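PDB 6GAQ: flavodoxin from Bacillus cereus, which binds flavin mononucleotide and probably serves as a low-potential electron donor to a number of redox enzymes. Local coordinates for residues 30-35 with 145-150. Numbering follows the deposited sequence.
Sequences KVSLDA and NFAIAF
Ser32 and Ala147 meet where two helices pack side by side. The axes of 30-35 and 145-150 approach to 8.8 Å and run in roughly the same direction, crossing at -38°. Ser32 and Ala147 have the nearest CA atoms, 6.2 Å apart. The small side chains of these two residues probably let the helices come this close.

The CB of Ser32 lies 3.6 Å from the CB of Ala147. With OG anti to the backbone N (chi1 166°), the Ser32 hydroxyl reaches across to the other helix. Its OG sits 3.4 Å from Ala147 CB and 3.7 Å from Ile148 CG1, so the oxygen rests against apolar carbons there. The CB of Leu33 does not point straight at the other helix, but its CD2 methyl reaches it. This CD2 lies 3.8 Å from Ala147 O and also meets the Phe150 ring. There it comes at the edge, near the ring plane, 4.2 Å from CD2 of Phe150. The contact is therefore mainly van der Waals packing.

Leu33 and Phe150 continue inward to the parallel sheet of the flavodoxin fold, where both touch Ile11 and Ile60. Phe150 also rests on Val124, and its ring meets that of Phe154. On helix 21-35, Lys30 forms a salt bridge with Asp34 and donates a hydrogen bond to Val40 O. The contact thus joins helices 21-35 and 137-152 over one face of the sheet, away from the FMN and calcium sites.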
loop_
_atom_site.group_PDB
_atom_site.type_symbol
_atom_site.label_atom_id
_atom_site.label_comp_id
_atom_site.label_asym_id
_atom_site.label_seq_id
_atom_site.Cartn_x
_atom_site.Cartn_y
_atom_site.Cartn_z
ATOM N N LYS A 30 3.927 2.866 9.172
ATOM C CA LYS A 30 3.077 2.933 10.357
ATOM C C LYS A 30 3.716 3.775 11.454
ATOM O O LYS A 30 3.038 4.580 12.104
ATOM C CB LYS A 30 2.782 1.525 10.875
ATOM C CG LYS A 30 2.354 1.487 12.334
ATOM C CD LYS A 30 1.948 0.090 12.769
ATOM C CE LYS A 30 1.572 0.071 14.241
ATOM N NZ LYS A 30 0.618 1.165 14.573
ATOM N N VAL A 31 5.021 3.604 11.670
ATOM C CA VAL A 31 5.705 4.331 12.735
ATOM C C VAL A 31 5.668 5.832 12.471
ATOM O O VAL A 31 5.440 6.633 13.387
ATOM C CB VAL A 31 7.145 3.808 12.891
ATOM C CG1 VAL A 31 7.982 4.782 13.685
ATOM C CG2 VAL A 31 7.138 2.442 13.562
ATOM N N SER A 32 5.881 6.238 11.216
ATOM C CA SER A 32 5.748 7.650 10.864
ATOM C C SER A 32 4.325 8.135 11.101
ATOM O O SER A 32 4.107 9.200 11.690
ATOM C CB SER A 32 6.147 7.873 9.406
ATOM O OG SER A 32 5.736 9.153 8.957
ATOM N N LEU A 33 3.341 7.359 10.642
ATOM C CA LEU A 33 1.946 7.713 10.862
ATOM C C LEU A 33 1.564 7.657 12.333
ATOM O O LEU A 33 0.556 8.256 12.717
ATOM C CB LEU A 33 1.036 6.791 10.051
ATOM C CG LEU A 33 1.026 6.986 8.536
ATOM C CD1 LEU A 33 0.113 5.962 7.880
ATOM C CD2 LEU A 33 0.598 8.399 8.183
ATOM N N ASP A 34 2.332 6.941 13.159
ATOM C CA ASP A 34 2.087 6.956 14.597
ATOM C C ASP A 34 2.459 8.303 15.204
ATOM O O ASP A 34 1.771 8.795 16.104
ATOM C CB ASP A 34 2.879 5.842 15.281
ATOM C CG ASP A 34 2.234 4.481 15.128
ATOM O OD1 ASP A 34 1.029 4.416 14.808
ATOM O OD2 ASP A 34 2.942 3.473 15.330
ATOM N N ALA A 35 3.549 8.908 14.724
ATOM C CA ALA A 35 4.049 10.143 15.324
ATOM C C ALA A 35 3.031 11.268 15.208
ATOM O O ALA A 35 2.875 12.071 16.136
ATOM C CB ALA A 35 5.373 10.538 14.676
ATOM N N ASN A 145 9.649 9.995 3.672
ATOM C CA ASN A 145 9.039 11.087 2.919
ATOM C C ASN A 145 7.642 10.715 2.438
ATOM O O ASN A 145 6.730 11.550 2.457
ATOM C CB ASN A 145 9.926 11.471 1.735
ATOM C CG ASN A 145 11.281 11.993 2.167
ATOM O OD1 ASN A 145 11.437 12.510 3.274
ATOM N ND2 ASN A 145 12.272 11.860 1.294
ATOM N N PHE A 146 7.457 9.467 2.003
ATOM C CA PHE A 146 6.155 9.033 1.505
ATOM C C PHE A 146 5.099 9.094 2.602
ATOM O O PHE A 146 3.998 9.616 2.393
ATOM C CB PHE A 146 6.266 7.617 0.935
ATOM C CG PHE A 146 4.972 7.073 0.396
ATOM C CD1 PHE A 146 4.569 7.360 -0.897
ATOM C CD2 PHE A 146 4.165 6.265 1.180
ATOM C CE1 PHE A 146 3.381 6.858 -1.397
ATOM C CE2 PHE A 146 2.975 5.761 0.688
ATOM C CZ PHE A 146 2.583 6.058 -0.603
ATOM N N ALA A 147 5.423 8.568 3.786
ATOM C CA ALA A 147 4.446 8.523 4.868
ATOM C C ALA A 147 4.119 9.913 5.399
ATOM O O ALA A 147 2.976 10.168 5.797
ATOM C CB ALA A 147 4.956 7.630 5.999
ATOM N N ILE A 148 5.097 10.820 5.414
ATOM C CA ILE A 148 4.851 12.165 5.925
ATOM C C ILE A 148 3.950 12.943 4.975
ATOM O O ILE A 148 3.036 13.655 5.409
ATOM C CB ILE A 148 6.186 12.892 6.172
ATOM C CG1 ILE A 148 6.860 12.347 7.435
ATOM C CG2 ILE A 148 5.970 14.393 6.294
ATOM C CD1 ILE A 148 8.294 12.798 7.605
ATOM N N ALA A 149 4.185 12.817 3.665
ATOM C CA ALA A 149 3.334 13.497 2.694
ATOM C C ALA A 149 1.898 12.992 2.771
ATOM O O ALA A 149 0.949 13.766 2.601
ATOM C CB ALA A 149 3.892 13.313 1.283
ATOM N N PHE A 150 1.721 11.693 3.025
ATOM C CA PHE A 150 0.381 11.155 3.227
ATOM C C PHE A 150 -0.265 11.755 4.468
ATOM O O PHE A 150 -1.461 12.072 4.465
ATOM C CB PHE A 150 0.440 9.632 3.334
ATOM C CG PHE A 150 -0.907 8.968 3.321
ATOM C CD1 PHE A 150 -1.561 8.720 2.126
ATOM C CD2 PHE A 150 -1.516 8.581 4.504
ATOM C CE1 PHE A 150 -2.800 8.106 2.110
ATOM C CE2 PHE A 150 -2.753 7.964 4.494
ATOM C CZ PHE A 150 -3.396 7.726 3.296
#